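Local coordinates for protein eukaryotic peptide chain release factor GTP-binding subunit (Schizosaccharomyces pombe, PDB 1R5B) that is a GTP-binding translation release factor of the elongation factor Tu family, with a P-loop nucleotide-binding domain joined to two beta domains, at residues 361-366 with 428-433; 365-370 with 446-451; 380-385 with 395-400; 434-439 with 460-465. All blocks are in the same frame, centred on the assembly; numbering follows the deposited sequence.

How the contacts relate
Contacts 1 and 2 both start on or just before strand 364-371. Contact 1 pairs the first residues of this strand with strand 426-430 and closes a loop of about sixty residues. Contact 2 reaches from the same strand to strand 447-451, closing a longer loop. Contact 3 lies within both loops. It joins 380-385 to 395-400 and links the regions of the two outermost strands of the sheet, 385-387 and 396-397. Contact 4 opens after contacts 1 and 3 have closed. Its 434-439 and 460-465 alternate with the segments of contact 2, so these two cross. Strand 457-466 stands between strands 364-371 and 447-451, and all four contacts tie together the C-terminal beta domain.

Contact 1 (361-366 with 428-433); sequences ATTRFI and LETQTP
Phe365 and Leu428 meet side chain to side chain and backbone to backbone. Leu428 CB sits over one face of the Phe365 ring, 3.9 Å from its centroid, a CH-pi contact offset toward the rim. CD2 of the leucine follows, 3.8 Å from Phe365 CZ. The ring is put there by its first torsion, with CG set between N and C of its own backbone, chi1 63°. Their backbones form an antiparallel hydrogen-bonded pair: Leu428 N gives to Phe365 O at 2.7 Å, and Phe365 N to Leu428 O at 3.3 Å. Strands 364-371 and 426-430 are thus neighbours in the antiparallel sheet of the C-terminal domain. On the other face of the sheet Arg364 and Glu429 run side by side. Their CG atoms are 3.7 Å apart, but Arg364 NE to Glu429 OE2 is a long, probably weak salt bridge of 3.9 Å, with the guanidinium and carboxylate planes 67° apart. Further along, Thr430 N gives to Thr363 O, and Thr363 CG2 lies 4.0 Å from Pro433 CG. Thr362 OG1 accepts from Arg364 N, an ST turn at the corner of the chain, and also bonds Leu466 O. Outside, Arg364 has a weak, long ion pair with Asp467.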
loop_
_atom_site.group_PDB
_atom_site.type_symbol
_atom_site.label_atom_id
_atom_site.label_comp_id
_atom_site.label_asym_id
_atom_site.label_seq_id
_atom_site.Cartn_x
_atom_site.Cartn_y
_atom_site.Cartn_z
ATOM N N ALA A 361 4.835 15.778 13.285
ATOM C CA ALA A 361 5.150 15.392 14.640
ATOM C C ALA A 361 4.382 16.327 15.544
ATOM O O ALA A 361 4.239 17.512 15.244
ATOM C CB ALA A 361 6.610 15.515 14.897
ATOM N N THR A 362 3.873 15.791 16.643
ATOM C CA THR A 362 3.004 16.563 17.515
ATOM C C THR A 362 2.962 15.966 18.903
ATOM O O THR A 362 3.453 14.868 19.121
ATOM C CB THR A 362 1.586 16.625 16.899
ATOM O OG1 THR A 362 0.795 17.623 17.544
ATOM C CG2 THR A 362 0.821 15.335 17.144
ATOM N N THR A 363 2.383 16.716 19.834
ATOM C CA THR A 363 2.078 16.207 21.163
ATOM C C THR A 363 0.571 16.089 21.379
ATOM O O THR A 363 0.135 15.696 22.453
ATOM C CB THR A 363 2.681 17.130 22.254
ATOM O OG1 THR A 363 2.342 18.496 21.982
ATOM C CG2 THR A 363 4.196 17.109 22.220
ATOM N N ARG A 364 -0.228 16.432 20.370
ATOM C CA ARG A 364 -1.685 16.502 20.529
ATOM C C ARG A 364 -2.439 15.934 19.328
ATOM O O ARG A 364 -2.253 16.390 18.206
ATOM C CB ARG A 364 -2.114 17.953 20.775
ATOM C CG ARG A 364 -1.584 18.516 22.074
ATOM C CD ARG A 364 -2.154 19.868 22.460
ATOM N NE ARG A 364 -1.332 20.523 23.477
ATOM C CZ ARG A 364 -0.224 21.235 23.238
ATOM N NH1 ARG A 364 0.226 21.403 21.999
ATOM N NH2 ARG A 364 0.435 21.798 24.252
ATOM N N PHE A 365 -3.303 14.953 19.585
ATOM C CA PHE A 365 -4.058 14.283 18.523
ATOM C C PHE A 365 -5.273 13.498 19.013
ATOM O O PHE A 365 -5.337 13.082 20.166
ATOM C CB PHE A 365 -3.145 13.313 17.779
ATOM C CG PHE A 365 -2.621 12.190 18.627
ATOM C CD1 PHE A 365 -1.508 12.376 19.410
ATOM C CD2 PHE A 365 -3.224 10.942 18.619
ATOM C CE1 PHE A 365 -1.004 11.355 20.171
ATOM C CE2 PHE A 365 -2.719 9.916 19.390
ATOM C CZ PHE A 365 -1.601 10.134 20.165
ATOM N N ILE A 366 -6.206 13.252 18.097
ATOM C CA ILE A 366 -7.411 12.467 18.372
ATOM C C ILE A 366 -7.192 11.012 17.937
ATOM O O ILE A 366 -6.483 10.766 16.966
ATOM C CB ILE A 366 -8.609 13.103 17.645
ATOM C CG1 ILE A 366 -8.674 14.608 17.966
ATOM C CG2 ILE A 366 -9.904 12.404 18.046
ATOM C CD1 ILE A 366 -9.870 15.335 17.383
ATOM N N LEU A 428 -5.424 13.026 22.909
ATOM C CA LEU A 428 -4.298 12.390 23.577
ATOM C C LEU A 428 -3.120 13.354 23.585
ATOM O O LEU A 428 -3.076 14.301 22.803
ATOM C CB LEU A 428 -3.897 11.098 22.872
ATOM C CG LEU A 428 -4.381 9.812 23.543
ATOM C CD1 LEU A 428 -5.912 9.754 23.520
ATOM C CD2 LEU A 428 -3.769 8.565 22.877
ATOM N N GLU A 429 -2.167 13.097 24.475
ATOM C CA GLU A 429 -1.021 13.969 24.648
ATOM C C GLU A 429 0.208 13.151 25.056
ATOM O O GLU A 429 0.095 12.149 25.797
ATOM C CB GLU A 429 -1.340 15.063 25.682
ATOM C CG GLU A 429 -1.632 16.432 25.071
ATOM C CD GLU A 429 -1.831 17.526 26.112
ATOM O OE1 GLU A 429 -0.919 17.743 26.938
ATOM O OE2 GLU A 429 -2.904 18.172 26.103
ATOM N N THR A 430 1.377 13.592 24.566
ATOM C CA THR A 430 2.675 13.010 24.941
ATOM C C THR A 430 3.558 14.028 25.660
ATOM O O THR A 430 3.282 15.227 25.611
ATOM C CB THR A 430 3.403 12.529 23.697
ATOM O OG1 THR A 430 3.361 13.552 22.695
ATOM C CG2 THR A 430 2.680 11.368 23.057
ATOM N N GLN A 431 4.615 13.544 26.325
ATOM C CA GLN A 431 5.557 14.423 27.052
ATOM C C GLN A 431 6.582 15.057 26.113
ATOM O O GLN A 431 7.065 16.162 26.375
ATOM C CB GLN A 431 6.294 13.667 28.170
ATOM C CG GLN A 431 5.441 13.328 29.386
ATOM C CD GLN A 431 4.897 14.560 30.081
ATOM O OE1 GLN A 431 5.513 15.079 31.011
ATOM N NE2 GLN A 431 3.740 15.033 29.630
ATOM N N THR A 432 6.932 14.342 25.043
ATOM C CA THR A 432 7.791 14.893 23.993
ATOM C C THR A 432 7.252 14.479 22.630
ATOM O O THR A 432 6.738 13.377 22.492
ATOM C CB THR A 432 9.258 14.419 24.152
ATOM O OG1 THR A 432 9.335 12.997 24.004
ATOM C CG2 THR A 432 9.792 14.685 25.571
ATOM N N PRO A 433 7.391 15.343 21.622
ATOM C CA PRO A 433 6.761 15.123 20.316
ATOM C C PRO A 433 7.097 13.771 19.667
ATOM O O PRO A 433 8.214 13.288 19.787
ATOM C CB PRO A 433 7.328 16.268 19.463
ATOM C CG PRO A 433 7.707 17.308 20.411
ATOM C CD PRO A 433 8.183 16.588 21.634
#

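Contact 2 (365-370 with 446-451); sequences FIAQIA and GRFTLR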
loop_
_atom_site.group_PDB
_atom_site.type_symbol
_atom_site.label_atom_id
_atom_site.label_comp_id
_atom_site.label_asym_id
_atom_site.label_seq_id
_atom_site.Cartn_x
_atom_site.Cartn_y
_atom_site.Cartn_z
ATOM N N PHE A 365 -3.303 14.953 19.585
ATOM C CA PHE A 365 -4.058 14.283 18.523
ATOM C C PHE A 365 -5.273 13.498 19.013
ATOM O O PHE A 365 -5.337 13.082 20.166
ATOM C CB PHE A 365 -3.145 13.313 17.779
ATOM C CG PHE A 365 -2.621 12.190 18.627
ATOM C CD1 PHE A 365 -1.508 12.376 19.410
ATOM C CD2 PHE A 365 -3.224 10.942 18.619
ATOM C CE1 PHE A 365 -1.004 11.355 20.171
ATOM C CE2 PHE A 365 -2.719 9.916 19.390
ATOM C CZ PHE A 365 -1.601 10.134 20.165
ATOM N N ILE A 366 -6.206 13.252 18.097
ATOM C CA ILE A 366 -7.411 12.467 18.372
ATOM C C ILE A 366 -7.192 11.012 17.937
ATOM O O ILE A 366 -6.483 10.766 16.966
ATOM C CB ILE A 366 -8.609 13.103 17.645
ATOM C CG1 ILE A 366 -8.674 14.608 17.966
ATOM C CG2 ILE A 366 -9.904 12.404 18.046
ATOM C CD1 ILE A 366 -9.870 15.335 17.383
ATOM N N ALA A 367 -7.795 10.055 18.649
ATOM C CA ALA A 367 -7.505 8.623 18.440
ATOM C C ALA A 367 -8.614 7.643 18.882
ATOM O O ALA A 367 -9.029 7.647 20.052
ATOM C CB ALA A 367 -6.208 8.261 19.143
ATOM N N GLN A 368 -9.068 6.806 17.937
ATOM C CA GLN A 368 -9.979 5.704 18.220
ATOM C C GLN A 368 -9.220 4.553 18.855
ATOM O O GLN A 368 -8.133 4.223 18.400
ATOM C CB GLN A 368 -10.613 5.176 16.933
ATOM C CG GLN A 368 -11.627 6.095 16.256
ATOM C CD GLN A 368 -12.502 5.355 15.245
ATOM O OE1 GLN A 368 -13.040 5.967 14.320
ATOM N NE2 GLN A 368 -12.644 4.043 15.420
ATOM N N ILE A 369 -9.821 3.903 19.852
ATOM C CA ILE A 369 -9.115 2.912 20.673
ATOM C C ILE A 369 -9.993 1.733 21.100
ATOM O O ILE A 369 -11.207 1.736 20.895
ATOM C CB ILE A 369 -8.494 3.606 21.923
ATOM C CG1 ILE A 369 -7.093 3.069 22.243
ATOM C CG2 ILE A 369 -9.395 3.471 23.148
ATOM C CD1 ILE A 369 -6.221 4.070 23.022
ATOM N N ALA A 370 -9.363 0.732 21.704
ATOM C CA ALA A 370 -10.055 -0.483 22.093
ATOM C C ALA A 370 -9.331 -1.159 23.253
ATOM O O ALA A 370 -8.249 -1.713 23.069
ATOM C CB ALA A 370 -10.162 -1.431 20.907
ATOM N N GLY A 446 -0.080 5.890 11.604
ATOM C CA GLY A 446 -1.205 6.193 12.477
ATOM C C GLY A 446 -1.756 5.027 13.289
ATOM O O GLY A 446 -2.755 5.189 13.965
ATOM N N ARG A 447 -1.105 3.866 13.242
ATOM C CA ARG A 447 -1.586 2.670 13.935
ATOM C C ARG A 447 -0.770 2.399 15.206
ATOM O O ARG A 447 0.450 2.329 15.129
ATOM C CB ARG A 447 -1.482 1.474 12.985
ATOM C CG ARG A 447 -1.814 0.130 13.597
ATOM C CD ARG A 447 -2.232 -0.925 12.568
ATOM N NE ARG A 447 -2.282 -2.283 13.115
ATOM C CZ ARG A 447 -2.652 -3.365 12.424
ATOM N NH1 ARG A 447 -3.021 -3.262 11.151
ATOM N NH2 ARG A 447 -2.671 -4.556 13.012
ATOM N N PHE A 448 -1.435 2.214 16.357
ATOM C CA PHE A 448 -0.731 2.051 17.643
ATOM C C PHE A 448 -1.305 1.039 18.668
ATOM O O PHE A 448 -2.507 0.761 18.696
ATOM C CB PHE A 448 -0.535 3.411 18.306
ATOM C CG PHE A 448 -1.798 4.153 18.585
ATOM C CD1 PHE A 448 -2.481 3.944 19.782
ATOM C CD2 PHE A 448 -2.275 5.111 17.698
ATOM C CE1 PHE A 448 -3.628 4.653 20.071
ATOM C CE2 PHE A 448 -3.429 5.829 17.986
ATOM C CZ PHE A 448 -4.105 5.593 19.177
ATOM N N THR A 449 -0.411 0.494 19.500
ATOM C CA THR A 449 -0.781 -0.398 20.604
ATOM C C THR A 449 -0.237 0.095 21.967
ATOM O O THR A 449 0.908 0.545 22.066
ATOM C CB THR A 449 -0.306 -1.860 20.328
ATOM O OG1 THR A 449 0.964 -2.109 20.947
ATOM C CG2 THR A 449 -0.029 -2.101 18.861
ATOM N N LEU A 450 -1.062 -0.017 23.011
ATOM C CA LEU A 450 -0.724 0.451 24.366
ATOM C C LEU A 450 -0.264 -0.705 25.261
ATOM O O LEU A 450 -0.798 -1.807 25.181
ATOM C CB LEU A 450 -1.924 1.173 24.990
ATOM C CG LEU A 450 -2.127 2.628 24.535
ATOM C CD1 LEU A 450 -1.824 2.848 23.061
ATOM C CD2 LEU A 450 -3.535 3.084 24.831
ATOM N N ARG A 451 0.737 -0.441 26.099
ATOM C CA ARG A 451 1.336 -1.449 26.977
ATOM C C ARG A 451 1.391 -0.935 28.421
ATOM O O ARG A 451 1.915 0.151 28.678
ATOM C CB ARG A 451 2.749 -1.799 26.491
ATOM C CG ARG A 451 2.794 -2.902 25.439
ATOM C CD ARG A 451 3.793 -4.021 25.728
ATOM N NE ARG A 451 3.284 -5.338 25.334
ATOM C CZ ARG A 451 4.017 -6.451 25.270
ATOM N NH1 ARG A 451 5.315 -6.436 25.570
ATOM N NH2 ARG A 451 3.449 -7.593 24.896
#
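Strands 365-370 and 447-451 pass with their axes 8.9 Å apart at an angle of 49°, and no hydrogen bond joins them, so Phe448 and its neighbours make the contact through side chains alone. The Phe448 ring is the centre. It receives two carbon atoms at its edge, close to its plane. Ala367 CB is one, 3.4 Å from Phe448 CZ, a tight approach. Ile369 CD1 is the other, 4.0 Å from Phe448 CE1, with the isoleucine chain crossing the phenylalanine at about a right angle. Phe448 points toward 365-370 from its CB. Phe365 adds a looser touch, its CE2 lying 4.4 Å from Phe448 CE2. Ile369 CD1 also meets Leu450 CD2 at 3.4 Å, again nearly at right angles, so one methyl touches both Phe448 and Leu450. All five side chains are buried apolar groups of the domain core. Met386 of strand 385-387 touches Phe365, Phe448 and Leu450. Ala458 of strand 457-466 packs against Ile369 and Leu450. That strand stands between the two in the order of the six-stranded antiparallel sheet, while Met38 and Leu35 of helix 35-38 touch Ala370 and Arg447.

Contact 3 (380-385 with 395-400); sequences TGYSCV and VSFAKL
A short antiparallel pairing at the margin of the C-terminal beta domain brings Cys384 and Val395 together. They form a single hydrogen-bonded bridge, next to strand 396-397. Val395 N gives to Cys384 O at 3.2 Å, arriving nearly in line with the C=O bond. The return bond, Cys384 N to Val395 O, is weak at 3.4 Å. Beside the bridge Cys384 SG lies 4.2 Å from Val395 CG1. Beyond this point the two chains stay close without further regular bonding. Ser396 CA points its hydrogen at Tyr382 O over 3.2 Å, and Ser383 CA makes a longer contact of this kind to Val395 O, 3.5 Å. The bridge joins the regions of the two outermost strands of the six-stranded sheet, 385-387 and 396-397. This is consistent with the beta-barrel form of this domain in the elongation factor Tu family. Tyr382 and Phe397 lie side by side and point the same way. Tyr382 CB is 3.9 Å from Phe397 CD2, and Phe397 CE2 comes to the edge of the tyrosine ring, near its plane, 4.1 Å from Tyr382 CD1. With CG anti to N (chi1 -179°) the far end of the tyrosine ring leaves 395-400; the side chain touches Ile377. At the far end of the contact Thr380 CG2 touches Ala398 O at 3.2 Å. Outside the pair, Val395 and Phe397 rest on Leu428, Ala398 is held by backbone bonding to Glu427, and Lys399 NZ makes a salt bridge to Glu427 as well.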
loop_
_atom_site.group_PDB
_atom_site.type_symbol
_atom_site.label_atom_id
_atom_site.label_comp_id
_atom_site.label_asym_id
_atom_site.label_seq_id
_atom_site.Cartn_x
_atom_site.Cartn_y
_atom_site.Cartn_z
ATOM N N THR A 380 -9.116 11.177 31.535
ATOM C CA THR A 380 -8.453 12.475 31.496
ATOM C C THR A 380 -7.076 12.446 32.177
ATOM O O THR A 380 -6.581 13.472 32.644
ATOM C CB THR A 380 -9.397 13.549 32.101
ATOM O OG1 THR A 380 -10.672 13.482 31.447
ATOM C CG2 THR A 380 -8.918 14.976 31.808
ATOM N N GLY A 381 -6.448 11.271 32.196
ATOM C CA GLY A 381 -5.122 11.122 32.766
ATOM C C GLY A 381 -4.753 9.678 33.043
ATOM O O GLY A 381 -4.455 9.301 34.178
ATOM N N TYR A 382 -4.773 8.857 31.994
ATOM C CA TYR A 382 -4.321 7.484 32.130
ATOM C C TYR A 382 -2.966 7.394 31.456
ATOM O O TYR A 382 -2.854 7.755 30.306
ATOM C CB TYR A 382 -5.326 6.530 31.485
ATOM C CG TYR A 382 -4.944 5.078 31.616
ATOM C CD1 TYR A 382 -4.902 4.244 30.503
ATOM C CD2 TYR A 382 -4.615 4.539 32.859
ATOM C CE1 TYR A 382 -4.547 2.914 30.624
ATOM C CE2 TYR A 382 -4.258 3.213 32.989
ATOM C CZ TYR A 382 -4.225 2.405 31.871
ATOM O OH TYR A 382 -3.876 1.088 32.011
ATOM N N SER A 383 -1.940 6.936 32.173
ATOM C CA SER A 383 -0.582 6.874 31.626
ATOM C C SER A 383 -0.139 5.457 31.278
ATOM O O SER A 383 -0.120 4.571 32.127
ATOM C CB SER A 383 0.435 7.479 32.592
ATOM O OG SER A 383 1.741 7.405 32.037
ATOM N N CYS A 384 0.214 5.260 30.013
ATOM C CA CYS A 384 0.869 4.035 29.563
ATOM C C CYS A 384 1.841 4.359 28.444
ATOM O O CYS A 384 1.864 5.480 27.926
ATOM C CB CYS A 384 -0.160 3.005 29.077
ATOM S SG CYS A 384 -1.392 3.647 27.926
ATOM N N VAL A 385 2.649 3.373 28.079
ATOM C CA VAL A 385 3.501 3.483 26.901
ATOM C C VAL A 385 2.617 3.381 25.647
ATOM O O VAL A 385 1.790 2.478 25.555
ATOM C CB VAL A 385 4.595 2.369 26.896
ATOM C CG1 VAL A 385 5.502 2.501 25.674
ATOM C CG2 VAL A 385 5.423 2.414 28.177
ATOM N N VAL A 395 1.898 8.486 26.919
ATOM C CA VAL A 395 0.644 9.099 26.503
ATOM C C VAL A 395 -0.429 9.102 27.588
ATOM O O VAL A 395 -0.457 8.227 28.447
ATOM C CB VAL A 395 0.087 8.388 25.251
ATOM C CG1 VAL A 395 -0.404 6.981 25.597
ATOM C CG2 VAL A 395 -1.023 9.208 24.607
ATOM N N SER A 396 -1.314 10.094 27.507
ATOM C CA SER A 396 -2.414 10.282 28.446
ATOM C C SER A 396 -3.621 10.910 27.750
ATOM O O SER A 396 -3.479 11.570 26.718
ATOM C CB SER A 396 -1.970 11.179 29.607
ATOM O OG SER A 396 -1.588 12.456 29.121
ATOM N N PHE A 397 -4.809 10.721 28.330
ATOM C CA PHE A 397 -6.030 11.219 27.702
ATOM C C PHE A 397 -6.319 12.603 28.250
ATOM O O PHE A 397 -6.070 12.860 29.413
ATOM C CB PHE A 397 -7.196 10.254 27.944
ATOM C CG PHE A 397 -6.990 8.889 27.329
ATOM C CD1 PHE A 397 -7.588 8.558 26.117
ATOM C CD2 PHE A 397 -6.185 7.939 27.961
ATOM C CE1 PHE A 397 -7.386 7.303 25.548
ATOM C CE2 PHE A 397 -5.979 6.680 27.394
ATOM C CZ PHE A 397 -6.580 6.362 26.193
ATOM N N ALA A 398 -6.824 13.492 27.400
ATOM C CA ALA A 398 -7.032 14.894 27.750
ATOM C C ALA A 398 -8.514 15.260 27.731
ATOM O O ALA A 398 -9.036 15.786 28.706
ATOM C CB ALA A 398 -6.256 15.792 26.796
ATOM N N LYS A 399 -9.178 14.987 26.611
ATOM C CA LYS A 399 -10.601 15.276 26.451
ATOM C C LYS A 399 -11.364 14.015 26.037
ATOM O O LYS A 399 -11.844 13.932 24.902
ATOM C CB LYS A 399 -10.809 16.387 25.408
ATOM C CG LYS A 399 -10.154 17.719 25.760
ATOM C CD LYS A 399 -10.619 18.837 24.828
ATOM C CE LYS A 399 -10.068 20.200 25.243
ATOM N NZ LYS A 399 -9.032 20.692 24.292
ATOM N N LEU A 400 -11.468 13.046 26.960
ATOM C CA LEU A 400 -12.245 11.804 26.747
ATOM C C LEU A 400 -13.630 12.180 26.242
ATOM O O LEU A 400 -14.381 12.858 26.932
ATOM C CB LEU A 400 -12.348 10.956 28.033
ATOM C CG LEU A 400 -12.057 9.448 27.932
ATOM C CD1 LEU A 400 -10.588 9.200 27.662
ATOM C CD2 LEU A 400 -12.467 8.682 29.183
#

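Contact 4 (434-439 with 460-465); sequences VCMERF and GKVVKI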
loop_
_atom_site.group_PDB
_atom_site.type_symbol
_atom_site.label_atom_id
_atom_site.label_comp_id
_atom_site.label_asym_id
_atom_site.label_seq_id
_atom_site.Cartn_x
_atom_site.Cartn_y
_atom_site.Cartn_z
ATOM N N VAL A 434 6.124 13.168 18.995
ATOM C CA VAL A 434 6.369 11.929 18.267
ATOM C C VAL A 434 5.790 12.035 16.868
ATOM O O VAL A 434 4.789 12.713 16.648
ATOM C CB VAL A 434 5.881 10.659 19.053
ATOM C CG1 VAL A 434 4.945 11.027 20.190
ATOM C CG2 VAL A 434 5.248 9.613 18.132
ATOM N N CYS A 435 6.444 11.378 15.918
ATOM C CA CYS A 435 6.030 11.449 14.523
ATOM C C CYS A 435 4.825 10.590 14.304
ATOM O O CYS A 435 4.751 9.488 14.820
ATOM C CB CYS A 435 7.152 10.993 13.600
ATOM S SG CYS A 435 8.655 11.965 13.816
ATOM N N MET A 436 3.877 11.097 13.533
ATOM C CA MET A 436 2.642 10.380 13.253
ATOM C C MET A 436 1.908 11.055 12.101
ATOM O O MET A 436 2.134 12.225 11.806
ATOM C CB MET A 436 1.738 10.315 14.504
ATOM C CG MET A 436 1.198 11.670 14.979
ATOM S SD MET A 436 0.055 11.646 16.414
ATOM C CE MET A 436 1.089 10.986 17.578
ATOM N N GLU A 437 1.063 10.286 11.437
ATOM C CA GLU A 437 0.083 10.798 10.502
ATOM C C GLU A 437 -1.255 10.105 10.782
ATOM O O GLU A 437 -1.298 9.057 11.433
ATOM C CB GLU A 437 0.495 10.478 9.060
ATOM C CG GLU A 437 1.851 11.012 8.641
ATOM C CD GLU A 437 1.854 12.468 8.246
ATOM O OE1 GLU A 437 0.849 12.983 7.724
ATOM O OE2 GLU A 437 2.903 13.101 8.446
ATOM N N ARG A 438 -2.331 10.677 10.259
ATOM C CA ARG A 438 -3.625 10.002 10.242
ATOM C C ARG A 438 -3.475 8.595 9.655
ATOM O O ARG A 438 -2.772 8.423 8.659
ATOM C CB ARG A 438 -4.618 10.798 9.396
ATOM C CG ARG A 438 -4.900 12.210 9.920
ATOM C CD ARG A 438 -6.197 12.799 9.409
ATOM N NE ARG A 438 -6.186 12.969 7.960
ATOM C CZ ARG A 438 -7.268 13.044 7.194
ATOM N NH1 ARG A 438 -8.486 12.990 7.721
ATOM N NH2 ARG A 438 -7.133 13.185 5.880
ATOM N N PHE A 439 -4.117 7.597 10.266
ATOM C CA PHE A 439 -4.149 6.232 9.730
ATOM C C PHE A 439 -4.627 6.243 8.279
ATOM O O PHE A 439 -4.128 5.495 7.438
ATOM C CB PHE A 439 -5.087 5.362 10.580
ATOM C CG PHE A 439 -5.172 3.918 10.132
ATOM C CD1 PHE A 439 -4.174 3.006 10.480
ATOM C CD2 PHE A 439 -6.241 3.477 9.363
ATOM C CE1 PHE A 439 -4.240 1.679 10.063
ATOM C CE2 PHE A 439 -6.319 2.139 8.946
ATOM C CZ PHE A 439 -5.317 1.240 9.299
ATOM N N GLY A 460 -5.315 1.227 18.758
ATOM C CA GLY A 460 -5.948 2.408 18.212
ATOM C C GLY A 460 -5.284 2.991 16.987
ATOM O O GLY A 460 -4.153 2.654 16.656
ATOM N N LYS A 461 -6.023 3.864 16.310
ATOM C CA LYS A 461 -5.521 4.623 15.182
ATOM C C LYS A 461 -5.748 6.107 15.416
ATOM O O LYS A 461 -6.686 6.470 16.116
ATOM C CB LYS A 461 -6.221 4.183 13.898
ATOM C CG LYS A 461 -7.718 4.476 13.830
ATOM C CD LYS A 461 -8.476 3.333 13.152
ATOM C CE LYS A 461 -9.989 3.452 13.327
ATOM N NZ LYS A 461 -10.718 3.163 12.056
ATOM N N VAL A 462 -4.910 6.960 14.818
ATOM C CA VAL A 462 -5.037 8.408 14.992
ATOM C C VAL A 462 -5.887 8.960 13.862
ATOM O O VAL A 462 -5.755 8.506 12.742
ATOM C CB VAL A 462 -3.645 9.163 15.110
ATOM C CG1 VAL A 462 -2.455 8.228 14.969
ATOM C CG2 VAL A 462 -3.542 10.352 14.145
ATOM N N VAL A 463 -6.762 9.925 14.162
ATOM C CA VAL A 463 -7.726 10.457 13.186
ATOM C C VAL A 463 -7.559 11.939 12.880
ATOM O O VAL A 463 -8.118 12.441 11.900
ATOM C CB VAL A 463 -9.207 10.185 13.628
ATOM C CG1 VAL A 463 -9.530 10.840 14.960
ATOM C CG2 VAL A 463 -10.210 10.616 12.549
ATOM N N LYS A 464 -6.819 12.649 13.724
ATOM C CA LYS A 464 -6.515 14.055 13.457
ATOM C C LYS A 464 -5.261 14.504 14.201
ATOM O O LYS A 464 -5.050 14.131 15.354
ATOM C CB LYS A 464 -7.706 14.950 13.832
ATOM C CG LYS A 464 -7.471 16.448 13.570
ATOM C CD LYS A 464 -8.766 17.233 13.303
ATOM C CE LYS A 464 -8.926 18.429 14.246
ATOM N NZ LYS A 464 -9.561 19.622 13.598
ATOM N N ILE A 465 -4.430 15.292 13.520
ATOM C CA ILE A 465 -3.238 15.897 14.120
ATOM C C ILE A 465 -3.609 17.295 14.580
ATOM O O ILE A 465 -4.398 17.963 13.924
ATOM C CB ILE A 465 -2.100 16.012 13.080
ATOM C CG1 ILE A 465 -1.799 14.653 12.428
ATOM C CG2 ILE A 465 -0.837 16.640 13.708
ATOM C CD1 ILE A 465 -1.214 13.634 13.364
#
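Phe439 and Val462 are joined by the one hydrogen bond across this contact. Phe439 N gives to Val462 O at 3.1 Å, with a nearly straight N-H...O angle of 169° and the donor tilted a little from the carbonyl plane. Apolar contacts lie at that bond and on either side of it along segment 460-465. At the bond itself, Val462 CG2 is 3.9 Å from Arg438 CA. Toward the C-terminal end of the segment, Ile465 CD1 reaches Met436 CG at 3.5 Å and Met436 SD at 3.9 Å, the two chains sliding past each other in opposite directions. A bend at chi3, 62°, puts the methionine CE beside the ring of Phe365, which also packs on Val462, while Thr362 touches Met436 and Ile465. Toward the N-terminal end, Phe439 CB packs on Lys461 CB at 3.7 Å, the side chains meeting at a slant. Here the chain that leaves strand 433-435 passes over one side of strand 457-466, a long strand of the C-terminal beta domain, before helix 443-446. Polar and charged groups mostly look elsewhere. Arg438 lays its CD against Val463 O at 3.2 Å, and this oxygen lies at the edge of the guanidinium, near its plane. The guanidinium makes salt bridges to Glu440 and Asp441. Lys461 NZ bonds Met38 O, its chain bent away from 434-439, and Glu437, directed away from the strand, accepts from His360 N.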